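Local coordinates for protein ribulose-1,5-bisphosphate carboxylase/oxygenase large subunit (PDB 3QFW) that belongs to the Rubisco-like proteins and is classed as a ribulose-bisphosphate carboxylase that probably binds magnesium, although its true reaction may differ, at residues Asp165-Ala170 with Val252-Met257; Arg214-Ile219 with Val243-Gly248. One frame throughout, in Å; residues are numbered along the deposited sequence.

Contact 1: Asp165-Ala170 with Val252-Met257; sequences DDHGLA and VAHPAM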
# COMPACT_ATOMS: atom_id res chain seq x y z
N ASP B 165 -18.26 8.00 6.36
CA ASP B 165 -17.34 8.38 7.42
C ASP B 165 -16.21 9.20 6.83
O ASP B 165 -15.81 9.02 5.68
CB ASP B 165 -16.73 7.15 8.06
CG ASP B 165 -17.58 6.58 9.18
OD1 ASP B 165 -18.57 7.23 9.57
OD2 ASP B 165 -17.23 5.49 9.68
N ASP B 166 -15.69 10.13 7.62
CA ASP B 166 -14.35 10.62 7.39
C ASP B 166 -13.50 9.36 7.19
O ASP B 166 -13.71 8.34 7.86
CB ASP B 166 -13.88 11.41 8.61
CG ASP B 166 -12.47 11.95 8.46
OD1 ASP B 166 -11.57 11.20 8.05
OD2 ASP B 166 -12.26 13.14 8.75
N HIS B 167 -12.57 9.40 6.25
CA HIS B 167 -11.74 8.22 5.99
C HIS B 167 -10.80 8.00 7.18
O HIS B 167 -10.22 6.92 7.33
CB HIS B 167 -10.89 8.42 4.74
CG HIS B 167 -9.65 9.20 4.98
ND1 HIS B 167 -8.43 8.60 5.26
CD2 HIS B 167 -9.43 10.54 5.03
CE1 HIS B 167 -7.52 9.54 5.45
NE2 HIS B 167 -8.10 10.72 5.31
N GLY B 168 -10.65 9.03 8.00
CA GLY B 168 -9.83 8.97 9.19
C GLY B 168 -10.51 8.30 10.36
O GLY B 168 -9.87 7.93 11.34
N LEU B 169 -11.82 8.13 10.25
CA LEU B 169 -12.58 7.46 11.30
C LEU B 169 -12.37 5.96 11.18
O LEU B 169 -12.57 5.37 10.12
CB LEU B 169 -14.07 7.79 11.20
CG LEU B 169 -14.49 9.14 11.79
CD1 LEU B 169 -15.88 9.52 11.27
CD2 LEU B 169 -14.49 9.10 13.31
N ALA B 170 -11.95 5.35 12.28
CA ALA B 170 -11.74 3.92 12.29
C ALA B 170 -12.38 3.32 13.54
O ALA B 170 -13.59 3.17 13.60
CB ALA B 170 -10.25 3.59 12.22
N VAL B 252 -17.78 1.63 -1.29
CA VAL B 252 -17.20 2.91 -1.69
C VAL B 252 -15.70 2.85 -1.40
O VAL B 252 -15.30 2.63 -0.25
CB VAL B 252 -17.80 4.08 -0.89
CG1 VAL B 252 -17.24 5.40 -1.39
CG2 VAL B 252 -19.34 4.07 -0.96
N ALA B 253 -14.88 3.05 -2.42
CA ALA B 253 -13.44 3.04 -2.22
C ALA B 253 -12.91 4.44 -1.94
O ALA B 253 -13.41 5.43 -2.49
CB ALA B 253 -12.74 2.42 -3.41
N HIS B 254 -11.92 4.53 -1.05
CA HIS B 254 -11.23 5.77 -0.71
C HIS B 254 -9.75 5.67 -1.10
O HIS B 254 -9.15 4.59 -1.00
CB HIS B 254 -11.33 6.04 0.79
CG HIS B 254 -10.82 7.39 1.19
ND1 HIS B 254 -9.50 7.61 1.54
CD2 HIS B 254 -11.44 8.59 1.29
CE1 HIS B 254 -9.33 8.89 1.83
NE2 HIS B 254 -10.50 9.51 1.70
N PRO B 255 -9.15 6.78 -1.53
CA PRO B 255 -7.80 6.69 -2.09
C PRO B 255 -6.64 6.85 -1.08
O PRO B 255 -5.52 7.06 -1.51
CB PRO B 255 -7.78 7.85 -3.09
CG PRO B 255 -8.63 8.89 -2.43
CD PRO B 255 -9.77 8.10 -1.78
N ALA B 256 -6.91 6.78 0.22
CA ALA B 256 -5.84 6.92 1.21
C ALA B 256 -4.64 6.03 0.87
O ALA B 256 -4.82 4.84 0.62
CB ALA B 256 -6.36 6.61 2.60
N MET B 257 -3.45 6.62 0.84
CA MET B 257 -2.17 5.93 0.53
C MET B 257 -1.99 5.51 -0.93
O MET B 257 -1.08 4.73 -1.24
CB MET B 257 -1.89 4.76 1.50
CG MET B 257 -1.26 5.18 2.84
SD MET B 257 0.47 5.76 2.75
CE MET B 257 1.26 4.26 2.21

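Contact 2: Arg214-Ile219 with Val243-Gly248; sequences RQLGVI and VKEAAG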
# COMPACT_ATOMS: atom_id res chain seq x y z
N ARG B 214 -15.29 -8.37 11.06
CA ARG B 214 -16.05 -8.07 12.27
C ARG B 214 -16.86 -6.81 12.07
O ARG B 214 -18.05 -6.75 12.42
CB ARG B 214 -15.11 -7.89 13.47
CG ARG B 214 -15.82 -7.53 14.78
CD ARG B 214 -14.80 -7.39 15.92
NE ARG B 214 -13.89 -8.53 15.97
CZ ARG B 214 -13.83 -9.40 16.98
NH1 ARG B 214 -14.62 -9.25 18.04
NH2 ARG B 214 -12.98 -10.41 16.94
N GLN B 215 -16.22 -5.79 11.52
CA GLN B 215 -16.89 -4.52 11.28
C GLN B 215 -17.97 -4.64 10.21
O GLN B 215 -19.00 -3.96 10.28
CB GLN B 215 -15.87 -3.43 10.95
CG GLN B 215 -15.11 -2.96 12.20
CD GLN B 215 -13.80 -2.28 11.89
OE1 GLN B 215 -13.63 -1.64 10.85
NE2 GLN B 215 -12.84 -2.42 12.81
N LEU B 216 -17.74 -5.50 9.23
CA LEU B 216 -18.75 -5.79 8.22
C LEU B 216 -19.94 -6.49 8.89
O LEU B 216 -21.09 -6.27 8.52
CB LEU B 216 -18.18 -6.69 7.12
CG LEU B 216 -19.17 -7.05 6.00
CD1 LEU B 216 -19.59 -5.79 5.28
CD2 LEU B 216 -18.56 -8.04 5.04
N GLY B 217 -19.64 -7.33 9.87
CA GLY B 217 -20.67 -7.97 10.66
C GLY B 217 -21.62 -6.97 11.30
O GLY B 217 -22.84 -7.13 11.25
N VAL B 218 -21.05 -5.93 11.90
CA VAL B 218 -21.84 -4.87 12.51
C VAL B 218 -22.70 -4.16 11.47
O VAL B 218 -23.89 -3.92 11.68
CB VAL B 218 -20.95 -3.84 13.24
CG1 VAL B 218 -21.78 -2.66 13.74
CG2 VAL B 218 -20.19 -4.51 14.40
N ILE B 219 -22.09 -3.82 10.34
CA ILE B 219 -22.79 -3.14 9.25
C ILE B 219 -24.05 -3.92 8.87
O ILE B 219 -25.14 -3.37 8.83
CB ILE B 219 -21.89 -2.99 8.01
CG1 ILE B 219 -20.76 -2.01 8.33
CG2 ILE B 219 -22.70 -2.51 6.81
CD1 ILE B 219 -21.24 -0.87 9.18
N VAL B 243 -15.13 -7.32 -0.67
CA VAL B 243 -16.11 -7.10 -1.74
C VAL B 243 -16.95 -8.36 -1.94
O VAL B 243 -18.17 -8.29 -2.10
CB VAL B 243 -15.42 -6.72 -3.07
CG1 VAL B 243 -16.36 -6.90 -4.26
CG2 VAL B 243 -14.88 -5.29 -3.00
N LYS B 244 -16.30 -9.52 -1.91
CA LYS B 244 -16.98 -10.80 -2.06
C LYS B 244 -17.89 -11.17 -0.88
O LYS B 244 -18.69 -12.11 -0.98
CB LYS B 244 -15.96 -11.91 -2.31
CG LYS B 244 -15.47 -11.95 -3.74
CD LYS B 244 -14.21 -12.78 -3.85
CE LYS B 244 -13.71 -12.82 -5.28
NZ LYS B 244 -12.40 -13.54 -5.39
N GLU B 245 -17.75 -10.45 0.22
CA GLU B 245 -18.55 -10.71 1.42
C GLU B 245 -19.55 -9.58 1.67
O GLU B 245 -20.38 -9.64 2.60
CB GLU B 245 -17.63 -10.92 2.63
CG GLU B 245 -16.74 -12.17 2.49
CD GLU B 245 -15.69 -12.29 3.59
OE1 GLU B 245 -14.76 -13.12 3.43
OE2 GLU B 245 -15.78 -11.55 4.60
N ALA B 246 -19.49 -8.55 0.84
CA ALA B 246 -20.29 -7.34 1.02
C ALA B 246 -21.81 -7.57 0.97
O ALA B 246 -22.57 -6.88 1.65
CB ALA B 246 -19.88 -6.27 0.01
N ALA B 247 -22.25 -8.52 0.16
CA ALA B 247 -23.66 -8.93 0.16
C ALA B 247 -24.66 -7.83 -0.20
O ALA B 247 -25.65 -7.62 0.50
CB ALA B 247 -24.02 -9.55 1.52
N GLY B 248 -24.40 -7.13 -1.31
CA GLY B 248 -25.34 -6.14 -1.81
C GLY B 248 -25.16 -4.75 -1.23
O GLY B 248 -25.92 -3.82 -1.54

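Contact 1: Asp165-Ala170 with Val252-Met257
H167 meets H254 and A256 across this contact, from the loop after strand 162-165. The D165 carboxylate looks the other way, toward R180 and Y201. At D166 the chain enters a type I turn closed by L169 N to D166 O (3.1 Å), and D166 OD1 accepts from G168 N in an Asx turn whose bond is modelled too short to trust. H167 follows, its CG lodged between the backbone N and carbonyl carbon (chi1 82°), which lays the ring against H254 in an offset stack, centroids of the two rings 4.3 Å apart and planes 12° from parallel. H167 CB sits over the middle of the H254 ring as a CH-pi contact, while P255 CD covers the opposite face. A256 N donates to H254 ND1 at 3.0 Å, approaching 33° out of the ring plane, and A256 CB lies 3.9 Å from H167 ND1. An alanine in place of H254 would probably leave A256 N without its acceptor and the H167 ring without its stacking partner. True Rubiscos carry a metal-binding glutamate where H167 stands, so this site is probably altered. The pair bridges the loops after strands 162-165 and 250-253 of the barrel, with A256 resting on helix 231-234, P255 on helix 265-276, and N90 of the second subunit packing on H254.

Contact 2: Arg214-Ile219 with Val243-Gly248
The carboxylate of E245, whose CB touches L216, is held at both oxygens: OE1 forms a salt bridge with R213 NE, and OE2 is hydrogen-bonded too, to a residue flanking one of the two segments. R213 lies just ahead of R214 on helix 209-222, so this ion pair ties the loop to the same helix that presents L216. The E245 side chain leaves with CG anti to the carbonyl carbon (chi1 -64°) and runs on extended, which carries its acid end away from the backbone.

Next to that link, L216 supplies the apolar half of the contact through one methyl. Its CG stands opposite the backbone N (chi1 -180°), sending the isobutyl group out from the helix, and CD2 lands beside the E245 carbonyl at 3.4 Å from its O. The methyl comes up on the flank of the carbonyl, the C-O-CD2 angle being near 99°, rather than meeting it end-on. E245 CB is 3.9 Å from the same L216 CD2, and A246 N is a little farther off. L216 also packs on L249, in the loop just before strand 250-253.

The loop is kept in shape by a type I turn from V243 to A246, where A246 N bonds to V243 O at 3.2 Å. On the helix, I219 N donates to Q215 O at 3.1 Å, while Q215, V218 and I219 lean on F177 of helix 177-195.

Across the two segments themselves the chemistry is thus purely van der Waals and small, 103 Å² in all; the directional, charged hold comes from the salt bridge of the partly exposed E245 to R213, with a buried leucine methyl packed beside it.

In the fold
The two contacts lie about 16 Å apart, centre to centre, in the TIM-barrel catalytic domain. Along the chain contact 2 is nested inside contact 1: the order is 165-170, 214-219, 243-248, 252-257. Segments 243-248 and 252-257 follow each other closely, the first leading into strand 250-253 and the second leaving it, so that one strand connects both contacts. Contact 1 sits at the strands' C-terminal ends, where Rubisco-family active sites are found, and it also meets the second subunit. Contact 2 lies farther out, about 18 Å from the chain centre, joining helix 209-222 to the loop after helix 236-243, and no other chain of the assembly touches its segments.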